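Local coordinates for protein immunoreactive 84kD antigen PG93 (Porphyromonas gingivalis, PDB 5M11) that serves as PorZ, an essential bacterial surface component of the type IX secretion system, and binds calcium and zinc ions, at residues 13-18 with 53-58; 25-30 with 273-278; 67-72 with 113-118; 629-634 with 655-660. One frame throughout, in Å; residues are numbered along the deposited sequence.

In the fold
The strand order describes two seven-bladed beta-propellers. Contact 2 (25-30 with 273-278) brings together the first and last blades of the first propeller, contact 3 (67-72 with 113-118) its second and third; their centres are about 12 Å apart and they touch where Val26 and Pro29 meet Ile68 and Tyr70. Contact 4 lies in the last blade of the second propeller, where N-terminal strand 13-16 pairs with strand 655-660. Contact 1, centred about 9 Å from contact 4, links that strand to the first propeller's first blade. Along the chain contacts 1 and 2 interleave, contact 3 falls between the segments of contact 2, and contact 4 comes last. The N-terminus thus ties both propellers together.

Contact 1. Residues 13-18 with 53-58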
loop_
_atom_site.group_PDB
_atom_site.type_symbol
_atom_site.label_atom_id
_atom_site.label_comp_id
_atom_site.label_asym_id
_atom_site.label_seq_id
_atom_site.Cartn_x
_atom_site.Cartn_y
_atom_site.Cartn_z
ATOM N N TRP A 13 9.180 -6.869 10.497
ATOM C CA TRP A 13 8.358 -6.161 9.495
ATOM C C TRP A 13 8.815 -6.505 8.099
ATOM O O TRP A 13 10.022 -6.575 7.844
ATOM C CB TRP A 13 8.426 -4.628 9.659
ATOM C CG TRP A 13 7.776 -4.075 10.894
ATOM C CD1 TRP A 13 8.341 -3.947 12.128
ATOM C CD2 TRP A 13 6.449 -3.518 10.996
ATOM N NE1 TRP A 13 7.446 -3.362 13.000
ATOM C CE2 TRP A 13 6.280 -3.082 12.328
ATOM C CE3 TRP A 13 5.395 -3.329 10.088
ATOM C CZ2 TRP A 13 5.087 -2.494 12.781
ATOM C CZ3 TRP A 13 4.221 -2.736 10.534
ATOM C CH2 TRP A 13 4.073 -2.335 11.868
ATOM N N ASN A 14 7.861 -6.663 7.178
ATOM C CA ASN A 14 8.153 -6.909 5.770
ATOM C C ASN A 14 7.076 -6.277 4.870
ATOM O O ASN A 14 5.957 -6.034 5.338
ATOM C CB ASN A 14 8.318 -8.401 5.487
ATOM C CG ASN A 14 9.750 -8.749 5.158
ATOM O OD1 ASN A 14 10.469 -9.340 5.974
ATOM N ND2 ASN A 14 10.226 -8.318 3.981
ATOM N N THR A 15 7.428 -5.974 3.593
ATOM C CA THR A 15 6.483 -5.389 2.637
ATOM C C THR A 15 6.262 -6.329 1.447
ATOM O O THR A 15 7.217 -6.904 0.896
ATOM C CB THR A 15 6.920 -4.007 2.164
ATOM O OG1 THR A 15 8.193 -4.118 1.557
ATOM C CG2 THR A 15 6.995 -2.993 3.284
ATOM N N LEU A 16 4.983 -6.458 1.046
ATOM C CA LEU A 16 4.553 -7.307 -0.064
ATOM C C LEU A 16 3.969 -6.399 -1.188
ATOM O O LEU A 16 2.747 -6.279 -1.407
ATOM C CB LEU A 16 3.563 -8.371 0.465
ATOM C CG LEU A 16 4.164 -9.457 1.398
ATOM C CD1 LEU A 16 3.112 -10.095 2.222
ATOM C CD2 LEU A 16 4.845 -10.585 0.591
ATOM N N LEU A 17 4.899 -5.717 -1.863
ATOM C CA LEU A 17 4.620 -4.708 -2.878
ATOM C C LEU A 17 4.590 -5.287 -4.286
ATOM O O LEU A 17 5.220 -6.312 -4.553
ATOM C CB LEU A 17 5.640 -3.542 -2.776
ATOM C CG LEU A 17 5.519 -2.686 -1.487
ATOM C CD1 LEU A 17 6.544 -1.597 -1.435
ATOM C CD2 LEU A 17 4.122 -2.071 -1.330
ATOM N N ALA A 18 3.820 -4.617 -5.170
ATOM C CA ALA A 18 3.587 -4.961 -6.564
ATOM C C ALA A 18 4.570 -4.259 -7.559
ATOM O O ALA A 18 4.932 -3.088 -7.391
ATOM C CB ALA A 18 2.156 -4.609 -6.928
ATOM N N ILE A 53 14.823 -5.761 -5.430
ATOM C CA ILE A 53 13.696 -4.856 -5.145
ATOM C C ILE A 53 14.112 -3.963 -3.914
ATOM O O ILE A 53 14.648 -4.499 -2.945
ATOM C CB ILE A 53 12.376 -5.673 -4.968
ATOM C CG1 ILE A 53 11.196 -4.780 -4.524
ATOM C CG2 ILE A 53 12.557 -6.886 -4.053
ATOM C CD1 ILE A 53 9.803 -5.386 -4.710
ATOM N N PHE A 54 13.938 -2.610 -4.001
ATOM C CA PHE A 54 14.379 -1.601 -3.000
ATOM C C PHE A 54 13.251 -0.869 -2.269
ATOM O O PHE A 54 12.619 0.018 -2.855
ATOM C CB PHE A 54 15.229 -0.501 -3.678
ATOM C CG PHE A 54 16.580 -0.890 -4.210
ATOM C CD1 PHE A 54 17.730 -0.652 -3.470
ATOM C CD2 PHE A 54 16.713 -1.424 -5.489
ATOM C CE1 PHE A 54 18.985 -0.989 -3.972
ATOM C CE2 PHE A 54 17.964 -1.774 -5.985
ATOM C CZ PHE A 54 19.094 -1.544 -5.231
ATOM N N ASP A 55 13.088 -1.142 -0.965
ATOM C CA ASP A 55 12.070 -0.513 -0.111
ATOM C C ASP A 55 12.703 0.229 1.086
ATOM O O ASP A 55 13.932 0.352 1.176
ATOM C CB ASP A 55 11.057 -1.566 0.393
ATOM C CG ASP A 55 11.649 -2.750 1.152
ATOM O OD1 ASP A 55 12.895 -2.816 1.285
ATOM O OD2 ASP A 55 10.870 -3.627 1.583
ATOM N N ARG A 56 11.848 0.711 2.012
ATOM C CA ARG A 56 12.268 1.422 3.203
ATOM C C ARG A 56 13.053 0.496 4.114
ATOM O O ARG A 56 13.911 0.954 4.861
ATOM C CB ARG A 56 11.060 2.016 3.916
ATOM C CG ARG A 56 10.839 3.472 3.544
ATOM C CD ARG A 56 9.527 4.031 4.066
ATOM N NE ARG A 56 9.501 4.200 5.521
ATOM C CZ ARG A 56 8.383 4.321 6.229
ATOM N NH1 ARG A 56 7.197 4.288 5.626
ATOM N NH2 ARG A 56 8.438 4.455 7.551
ATOM N N ILE A 57 12.800 -0.815 4.000
ATOM C CA ILE A 57 13.469 -1.876 4.741
ATOM C C ILE A 57 14.910 -2.018 4.201
ATOM O O ILE A 57 15.819 -2.311 4.972
ATOM C CB ILE A 57 12.610 -3.175 4.638
ATOM C CG1 ILE A 57 11.729 -3.366 5.887
ATOM C CG2 ILE A 57 13.418 -4.434 4.316
ATOM C CD1 ILE A 57 10.254 -3.358 5.622
ATOM N N SER A 58 15.117 -1.750 2.901
ATOM C CA SER A 58 16.411 -1.830 2.227
ATOM C C SER A 58 17.353 -0.643 2.558
ATOM O O SER A 58 18.532 -0.676 2.184
ATOM C CB SER A 58 16.198 -1.909 0.717
ATOM O OG SER A 58 17.425 -1.859 0.008
#
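The carboxylate of Asp55 is the flat group through which the two segments bond, and it is held differently at its two oxygens. At one end OD2 takes the hydroxyl hydrogen of Thr15, OG1 to OD2 2.7 Å, on its anti lone pair, the side turned away from OD1. OD1 faces its own chain instead, where it receives a weak bond from the backbone N of Ser58. Over one face of the carboxylate lie the backbone N and CB of Ile57, which follow as the chain bends back. The indole of Trp13 leads away from this bond, meeting Phe624 edge-to-face (T-shaped) and Phe659 with planes at about 55°. Both partners of the short bond hold their polar groups between backbone N and carbonyl carbon (chi1 59° for Thr15, 56° for Asp55), and the two side chains approach from opposite directions.

The methyl branch of Thr15 is left to meet Ile57 tip to tip, CG2 to CD1 4.0 Å. That same CD1 also rests on the backbone of the strand, 3.9 Å from Trp13 O and 4.1 Å from Asn14 CA, so one methyl covers three successive residues.

The turn after Asp55 is closed by a backbone bond from Ser58 N to Asp55 O, 3.0 Å. Strand 13-16 is the outer strand of the last blade of the second propeller, whereas strand 52-54 is the outer strand of the first blade of the first. The arrangement is therefore a polar and apolar junction at the surface between two beta-propellers.

Contact 2. Residues 25-30 with 273-278; sequences AVETPK and GAMNES
Glu27 reaches from the end of its strand into the loop 273-278, and each part of its side chain has a partner there. Glu27 CB lies 3.9 Å from Gly273 C, against the peptide that follows this glycine. CG and CD pass Met275, whose side chain crosses that of Glu27 at about a right angle, CD to Met275 CG being 3.8 Å. With CG anti to the backbone N (chi1 -167°) and the chain extended beyond, the carboxylate arrives at the open end of the type I turn from Met275 to Ser278, bridging its first and last residues. There OE1 accepts the backbone N of Met275 at 3.1 Å, the N-H coming from above the carboxylate plane, 61° out of it. OE2 accepts the hydroxyl of Ser278, OG to OE2 2.7 Å, through its syn lone pair, and also forms a salt bridge with Lys45, which probably stabilises the negative charge.

Met275 sets SD 3.7 Å from Pro29 CD, and the bend at its last torsion (chi3 61°) folds CE alongside the same ring. Gly273 has no side chain to keep the backbones apart, and its CA comes within 4.1 Å of Val26 CA.

Strand 22-27 is innermost in the first blade of its propeller and strand 271-273 innermost in the seventh. The contact thus lies where the ring of blades closes, while Val26 faces Ile68 and Tyr70 of the second blade.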
loop_
_atom_site.group_PDB
_atom_site.type_symbol
_atom_site.label_atom_id
_atom_site.label_comp_id
_atom_site.label_asym_id
_atom_site.label_seq_id
_atom_site.Cartn_x
_atom_site.Cartn_y
_atom_site.Cartn_z
ATOM N N ALA A 25 12.767 3.794 -16.477
ATOM C CA ALA A 25 13.932 2.944 -16.735
ATOM C C ALA A 25 15.198 3.783 -16.822
ATOM O O ALA A 25 15.185 4.852 -17.442
ATOM C CB ALA A 25 13.734 2.180 -18.029
ATOM N N VAL A 26 16.284 3.318 -16.178
ATOM C CA VAL A 26 17.595 3.983 -16.115
ATOM C C VAL A 26 18.697 2.937 -16.348
ATOM O O VAL A 26 18.688 1.891 -15.676
ATOM C CB VAL A 26 17.800 4.714 -14.741
ATOM C CG1 VAL A 26 19.249 5.151 -14.521
ATOM C CG2 VAL A 26 16.859 5.892 -14.566
ATOM N N GLU A 27 19.669 3.236 -17.242
ATOM C CA GLU A 27 20.819 2.356 -17.469
ATOM C C GLU A 27 21.973 2.707 -16.516
ATOM O O GLU A 27 22.339 3.873 -16.402
ATOM C CB GLU A 27 21.318 2.410 -18.927
ATOM C CG GLU A 27 22.298 1.284 -19.242
ATOM C CD GLU A 27 23.191 1.462 -20.451
ATOM O OE1 GLU A 27 22.743 2.101 -21.430
ATOM O OE2 GLU A 27 24.319 0.917 -20.442
ATOM N N THR A 28 22.547 1.674 -15.860
ATOM C CA THR A 28 23.692 1.690 -14.925
ATOM C C THR A 28 24.795 0.851 -15.594
ATOM O O THR A 28 24.419 -0.065 -16.326
ATOM C CB THR A 28 23.196 1.137 -13.555
ATOM O OG1 THR A 28 22.483 2.173 -12.874
ATOM C CG2 THR A 28 24.307 0.533 -12.661
ATOM N N PRO A 29 26.126 1.093 -15.387
ATOM C CA PRO A 29 27.151 0.248 -16.049
ATOM C C PRO A 29 26.929 -1.258 -15.900
ATOM O O PRO A 29 27.158 -1.967 -16.870
ATOM C CB PRO A 29 28.458 0.668 -15.377
ATOM C CG PRO A 29 28.215 2.068 -14.949
ATOM C CD PRO A 29 26.763 2.142 -14.567
ATOM N N LYS A 30 26.421 -1.733 -14.746
ATOM C CA LYS A 30 26.181 -3.167 -14.541
ATOM C C LYS A 30 24.698 -3.511 -14.162
ATOM O O LYS A 30 24.386 -4.690 -13.978
ATOM C CB LYS A 30 27.155 -3.736 -13.468
ATOM C CG LYS A 30 28.649 -3.711 -13.847
ATOM C CD LYS A 30 29.119 -5.008 -14.514
ATOM C CE LYS A 30 30.117 -4.767 -15.629
ATOM N NZ LYS A 30 30.841 -6.011 -16.008
ATOM N N GLY A 273 16.184 4.552 -20.857
ATOM C CA GLY A 273 17.480 4.628 -20.189
ATOM C C GLY A 273 18.616 4.217 -21.107
ATOM O O GLY A 273 18.543 3.160 -21.734
ATOM N N ALA A 274 19.651 5.068 -21.232
ATOM C CA ALA A 274 20.816 4.856 -22.103
ATOM C C ALA A 274 21.986 5.753 -21.672
ATOM O O ALA A 274 21.781 6.939 -21.440
ATOM C CB ALA A 274 20.448 5.127 -23.563
ATOM N N MET A 275 23.194 5.173 -21.537
ATOM C CA MET A 275 24.421 5.857 -21.103
ATOM C C MET A 275 25.137 6.438 -22.290
ATOM O O MET A 275 24.989 5.916 -23.393
ATOM C CB MET A 275 25.339 4.913 -20.314
ATOM C CG MET A 275 24.781 4.593 -18.953
ATOM S SD MET A 275 25.779 3.528 -17.894
ATOM C CE MET A 275 27.283 4.521 -17.721
ATOM N N ASN A 276 25.909 7.520 -22.069
ATOM C CA ASN A 276 26.618 8.288 -23.096
ATOM C C ASN A 276 27.208 7.398 -24.194
ATOM O O ASN A 276 26.920 7.632 -25.377
ATOM C CB ASN A 276 27.708 9.186 -22.482
ATOM C CG ASN A 276 28.505 10.045 -23.454
ATOM O OD1 ASN A 276 27.978 10.674 -24.384
ATOM N ND2 ASN A 276 29.804 10.137 -23.220
ATOM N N GLU A 277 27.954 6.355 -23.815
ATOM C CA GLU A 277 28.603 5.494 -24.795
ATOM C C GLU A 277 27.901 4.108 -24.939
ATOM O O GLU A 277 28.566 3.111 -25.232
ATOM C CB GLU A 277 30.094 5.358 -24.428
ATOM C CG GLU A 277 30.906 6.581 -24.846
ATOM C CD GLU A 277 32.363 6.670 -24.417
ATOM O OE1 GLU A 277 33.021 5.614 -24.269
ATOM O OE2 GLU A 277 32.860 7.813 -24.282
ATOM N N SER A 278 26.558 4.063 -24.823
ATOM C CA SER A 278 25.834 2.798 -24.945
ATOM C C SER A 278 25.217 2.602 -26.329
ATOM O O SER A 278 24.798 3.559 -26.947
ATOM C CB SER A 278 24.756 2.694 -23.877
ATOM O OG SER A 278 25.212 1.899 -22.792
#

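Contact 3. Residues 67-72 with 113-118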
loop_
_atom_site.group_PDB
_atom_site.type_symbol
_atom_site.label_atom_id
_atom_site.label_comp_id
_atom_site.label_asym_id
_atom_site.label_seq_id
_atom_site.Cartn_x
_atom_site.Cartn_y
_atom_site.Cartn_z
ATOM N N SER A 67 10.458 9.348 -9.888
ATOM C CA SER A 67 11.477 9.414 -10.955
ATOM C C SER A 67 12.872 9.046 -10.423
ATOM O O SER A 67 13.131 9.151 -9.222
ATOM C CB SER A 67 11.535 10.813 -11.565
ATOM O OG SER A 67 12.523 10.879 -12.572
ATOM N N ILE A 68 13.784 8.678 -11.336
ATOM C CA ILE A 68 15.171 8.325 -11.018
ATOM C C ILE A 68 16.139 8.769 -12.121
ATOM O O ILE A 68 15.727 8.973 -13.267
ATOM C CB ILE A 68 15.322 6.800 -10.763
ATOM C CG1 ILE A 68 14.545 5.951 -11.808
ATOM C CG2 ILE A 68 14.959 6.439 -9.321
ATOM C CD1 ILE A 68 14.935 4.423 -11.850
ATOM N N ALA A 69 17.430 8.892 -11.780
ATOM C CA ALA A 69 18.499 9.185 -12.747
ATOM C C ALA A 69 19.867 8.808 -12.157
ATOM O O ALA A 69 20.019 8.798 -10.932
ATOM C CB ALA A 69 18.468 10.635 -13.190
ATOM N N TYR A 70 20.844 8.458 -13.021
ATOM C CA TYR A 70 22.167 7.994 -12.612
ATOM C C TYR A 70 23.262 9.000 -12.937
ATOM O O TYR A 70 23.279 9.592 -14.011
ATOM C CB TYR A 70 22.460 6.643 -13.296
ATOM C CG TYR A 70 23.828 6.038 -13.050
ATOM C CD1 TYR A 70 24.125 5.393 -11.846
ATOM C CD2 TYR A 70 24.792 6.015 -14.053
ATOM C CE1 TYR A 70 25.377 4.815 -11.622
ATOM C CE2 TYR A 70 26.047 5.450 -13.841
ATOM C CZ TYR A 70 26.341 4.854 -12.620
ATOM O OH TYR A 70 27.578 4.264 -12.435
ATOM N N SER A 71 24.183 9.181 -12.009
ATOM C CA SER A 71 25.344 10.018 -12.218
ATOM C C SER A 71 26.522 9.103 -12.561
ATOM O O SER A 71 27.133 8.498 -11.665
ATOM C CB SER A 71 25.642 10.881 -10.999
ATOM O OG SER A 71 26.867 11.561 -11.216
ATOM N N GLU A 72 26.803 8.977 -13.883
ATOM C CA GLU A 72 27.894 8.184 -14.471
ATOM C C GLU A 72 29.218 8.541 -13.767
ATOM O O GLU A 72 29.994 7.649 -13.416
ATOM C CB GLU A 72 27.952 8.445 -15.990
ATOM C CG GLU A 72 29.061 7.744 -16.764
ATOM C CD GLU A 72 29.051 7.994 -18.265
ATOM O OE1 GLU A 72 27.946 8.090 -18.852
ATOM O OE2 GLU A 72 30.152 8.060 -18.865
ATOM N N ASN A 113 8.976 17.290 -13.530
ATOM C CA ASN A 113 8.859 17.284 -14.983
ATOM C C ASN A 113 10.172 16.817 -15.601
ATOM O O ASN A 113 10.150 16.114 -16.609
ATOM C CB ASN A 113 8.459 18.688 -15.497
ATOM C CG ASN A 113 7.256 19.315 -14.801
ATOM O OD1 ASN A 113 6.167 18.719 -14.667
ATOM N ND2 ASN A 113 7.427 20.545 -14.343
ATOM N N ARG A 114 11.324 17.189 -14.997
ATOM C CA ARG A 114 12.640 16.789 -15.509
ATOM C C ARG A 114 13.655 16.590 -14.377
ATOM O O ARG A 114 13.737 17.403 -13.450
ATOM C CB ARG A 114 13.170 17.816 -16.542
ATOM C CG ARG A 114 14.420 17.386 -17.315
ATOM C CD ARG A 114 14.177 16.263 -18.311
ATOM N NE ARG A 114 13.364 16.674 -19.464
ATOM C CZ ARG A 114 12.665 15.832 -20.228
ATOM N NH1 ARG A 114 12.663 14.533 -19.966
ATOM N NH2 ARG A 114 11.969 16.285 -21.261
ATOM N N LEU A 115 14.413 15.490 -14.464
ATOM C CA LEU A 115 15.505 15.146 -13.558
ATOM C C LEU A 115 16.708 14.981 -14.436
ATOM O O LEU A 115 16.916 13.922 -15.016
ATOM C CB LEU A 115 15.180 13.884 -12.739
ATOM C CG LEU A 115 16.191 13.278 -11.744
ATOM C CD1 LEU A 115 16.990 14.329 -11.002
ATOM C CD2 LEU A 115 15.477 12.372 -10.755
ATOM N N LEU A 116 17.434 16.071 -14.625
ATOM C CA LEU A 116 18.592 16.145 -15.486
ATOM C C LEU A 116 19.892 16.034 -14.685
ATOM O O LEU A 116 20.181 16.907 -13.876
ATOM C CB LEU A 116 18.528 17.486 -16.246
ATOM C CG LEU A 116 19.634 17.733 -17.254
ATOM C CD1 LEU A 116 19.429 16.901 -18.510
ATOM C CD2 LEU A 116 19.711 19.191 -17.594
ATOM N N ILE A 117 20.693 14.990 -14.924
ATOM C CA ILE A 117 22.001 14.850 -14.243
ATOM C C ILE A 117 23.140 15.235 -15.214
ATOM O O ILE A 117 23.352 14.558 -16.231
ATOM C CB ILE A 117 22.232 13.441 -13.638
ATOM C CG1 ILE A 117 21.219 13.163 -12.506
ATOM C CG2 ILE A 117 23.692 13.290 -13.192
ATOM C CD1 ILE A 117 21.430 11.937 -11.717
ATOM N N VAL A 118 23.831 16.344 -14.916
ATOM C CA VAL A 118 24.976 16.839 -15.695
ATOM C C VAL A 118 26.181 16.801 -14.777
ATOM O O VAL A 118 26.226 17.560 -13.813
ATOM C CB VAL A 118 24.744 18.257 -16.280
ATOM C CG1 VAL A 118 25.898 18.671 -17.169
ATOM C CG2 VAL A 118 23.422 18.351 -17.024
#
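The hydroxyl of Ser71 has two hydrogen-bond partners, the carbonyl O of Gly119 and the backbone N of Leu74, so it is tied both to the turn after strand 112-118 and to the turn after its own strand. Its CB meanwhile touches the branch methyl of Ile117, CB to CG2 3.8 Å. Both hydroxyl partners lie outside the two segments; between the segments themselves there is no hydrogen bond and the contact is van der Waals throughout.

Ala69 sits between two larger side chains. Its CB is 3.6 Å from Ile117 CD1 and 3.8 Å from Leu115 CG. Ile117 spreads its two branches along the facing strand: CG2, anti to the backbone N, goes to Ser71, while CG1, beside that N (chi1 -65°), carries CD1 back over the Ala69 carbonyl. Leu115 continues the row in the opposite direction, CD2 lying 3.8 Å from Ser67 OG. Small residues on one strand thus receive branched ones from the other.

On the reverse side of its strand Arg114 forms a salt bridge with Asp152 of the next blade, and it shares Ala125 with Asn113 in a classic beta bulge. The two strands run parallel within 5°, their axes 7.2 Å apart, each the inner edge of its own antiparallel sheet. Such face-to-face packing of innermost strands without shared backbone bonds is how neighbouring blades meet in a beta-propeller, here blades two and three.

Contact 4. Residues 629-634 with 655-660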
loop_
_atom_site.group_PDB
_atom_site.type_symbol
_atom_site.label_atom_id
_atom_site.label_comp_id
_atom_site.label_asym_id
_atom_site.label_seq_id
_atom_site.Cartn_x
_atom_site.Cartn_y
_atom_site.Cartn_z
ATOM N N SER A 629 7.399 3.377 13.490
ATOM C CA SER A 629 7.621 2.030 12.982
ATOM C C SER A 629 7.804 1.997 11.444
ATOM O O SER A 629 7.506 2.995 10.779
ATOM C CB SER A 629 6.455 1.136 13.391
ATOM O OG SER A 629 5.414 1.236 12.437
ATOM N N PRO A 630 8.228 0.842 10.858
ATOM C CA PRO A 630 8.379 0.765 9.394
ATOM C C PRO A 630 7.045 0.779 8.617
ATOM O O PRO A 630 7.097 0.701 7.385
ATOM C CB PRO A 630 9.108 -0.572 9.190
ATOM C CG PRO A 630 9.645 -0.949 10.536
ATOM C CD PRO A 630 8.640 -0.431 11.484
ATOM N N LEU A 631 5.871 0.914 9.323
ATOM C CA LEU A 631 4.516 0.996 8.754
ATOM C C LEU A 631 4.466 2.019 7.593
ATOM O O LEU A 631 4.878 3.181 7.742
ATOM C CB LEU A 631 3.482 1.339 9.845
ATOM C CG LEU A 631 2.000 1.332 9.466
ATOM C CD1 LEU A 631 1.457 -0.076 9.334
ATOM C CD2 LEU A 631 1.186 2.047 10.498
ATOM N N LEU A 632 4.022 1.537 6.410
ATOM C CA LEU A 632 3.978 2.294 5.145
ATOM C C LEU A 632 3.038 3.520 5.197
ATOM O O LEU A 632 3.404 4.582 4.680
ATOM C CB LEU A 632 3.588 1.372 3.972
ATOM C CG LEU A 632 4.679 0.425 3.455
ATOM C CD1 LEU A 632 4.101 -0.593 2.488
ATOM C CD2 LEU A 632 5.808 1.195 2.770
ATOM N N SER A 633 1.848 3.373 5.812
ATOM C CA SER A 633 0.871 4.447 5.908
ATOM C C SER A 633 0.080 4.358 7.204
ATOM O O SER A 633 -0.208 3.249 7.669
ATOM C CB SER A 633 -0.081 4.394 4.718
ATOM O OG SER A 633 -1.150 5.317 4.836
ATOM N N ASN A 634 -0.301 5.528 7.774
ATOM C CA ASN A 634 -1.145 5.598 8.979
ATOM C C ASN A 634 -2.615 5.280 8.630
ATOM O O ASN A 634 -3.411 5.048 9.539
ATOM C CB ASN A 634 -1.046 6.973 9.666
ATOM C CG ASN A 634 0.285 7.280 10.319
ATOM O OD1 ASN A 634 0.969 6.398 10.850
ATOM N ND2 ASN A 634 0.653 8.560 10.340
ATOM N N GLY A 655 -0.153 -0.033 0.241
ATOM C CA GLY A 655 0.256 -1.422 0.042
ATOM C C GLY A 655 0.297 -2.366 1.231
ATOM O O GLY A 655 0.098 -1.968 2.378
ATOM N N LEU A 656 0.611 -3.633 0.938
ATOM C CA LEU A 656 0.670 -4.720 1.897
ATOM C C LEU A 656 1.982 -4.796 2.678
ATOM O O LEU A 656 3.088 -4.654 2.145
ATOM C CB LEU A 656 0.411 -6.069 1.205
ATOM C CG LEU A 656 -0.063 -7.216 2.104
ATOM C CD1 LEU A 656 -1.422 -6.919 2.696
ATOM C CD2 LEU A 656 -0.076 -8.521 1.345
ATOM N N MET A 657 1.811 -5.106 3.962
ATOM C CA MET A 657 2.840 -5.271 4.982
ATOM C C MET A 657 2.524 -6.482 5.846
ATOM O O MET A 657 1.368 -6.918 5.888
ATOM C CB MET A 657 2.889 -4.031 5.873
ATOM C CG MET A 657 3.535 -2.874 5.253
ATOM S SD MET A 657 4.014 -1.733 6.553
ATOM C CE MET A 657 5.696 -2.240 6.787
ATOM N N THR A 658 3.551 -7.013 6.545
ATOM C CA THR A 658 3.408 -8.125 7.491
ATOM C C THR A 658 4.239 -7.868 8.721
ATOM O O THR A 658 5.429 -7.552 8.611
ATOM C CB THR A 658 3.763 -9.511 6.913
ATOM O OG1 THR A 658 5.156 -9.583 6.600
ATOM C CG2 THR A 658 2.916 -9.898 5.759
ATOM N N PHE A 659 3.613 -8.066 9.887
ATOM C CA PHE A 659 4.230 -7.918 11.194
ATOM C C PHE A 659 4.161 -9.254 11.926
ATOM O O PHE A 659 3.090 -9.873 11.980
ATOM C CB PHE A 659 3.527 -6.796 11.977
ATOM C CG PHE A 659 3.951 -6.663 13.414
ATOM C CD1 PHE A 659 5.117 -5.984 13.750
ATOM C CD2 PHE A 659 3.189 -7.218 14.434
ATOM C CE1 PHE A 659 5.515 -5.867 15.075
ATOM C CE2 PHE A 659 3.597 -7.116 15.760
ATOM C CZ PHE A 659 4.763 -6.444 16.069
ATOM N N GLN A 660 5.313 -9.720 12.468
ATOM C CA GLN A 660 5.365 -10.986 13.216
ATOM C C GLN A 660 4.869 -10.706 14.605
ATOM O O GLN A 660 5.546 -10.011 15.373
ATOM C CB GLN A 660 6.775 -11.611 13.211
ATOM C CG GLN A 660 6.931 -12.856 14.108
ATOM C CD GLN A 660 5.981 -13.994 13.805
ATOM O OE1 GLN A 660 5.032 -14.259 14.562
ATOM N NE2 GLN A 660 6.258 -14.734 12.735
#
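Met657 directs its CG beside the backbone N and anti to the carbonyl carbon (chi1 -76°); a nearly extended chi2 (-161°) then carries the sulfur to the backbone of loop 629-634, and the bend at chi3 (95°) turns CE toward Pro630, near its carbonyl O. The sulfur receives a weak hydrogen bond from the backbone N of Leu632, N to SD 3.3 Å, and also lies beside Leu631, whose side chain crosses at about a right angle with CD1 4.1 Å from SD. Leu632 comes down on the near end of the methionine, CD1 to Met657 CG 3.6 Å, and its CD1 also lies 4.2 Å from Gly655 O.

Strand 655-660 belongs to the last blade of the second propeller, paired on one side with 647-652 and on the other with N-terminal strand 13-16, the Velcro-like closure of many beta-propellers. The loop 629-634 leads into that blade's innermost strand, 636-642. Its own shape is set at the start by an ST turn, in which Ser629 OG accepts the backbone N of Leu631 at 3.2 Å. Beside Leu632 stands Asp654, a known calcium-binding residue of this protein, although no ion is bound to it in this chain; the Leu631 carbonyl receives a weak bond from Arg56 of the first propeller.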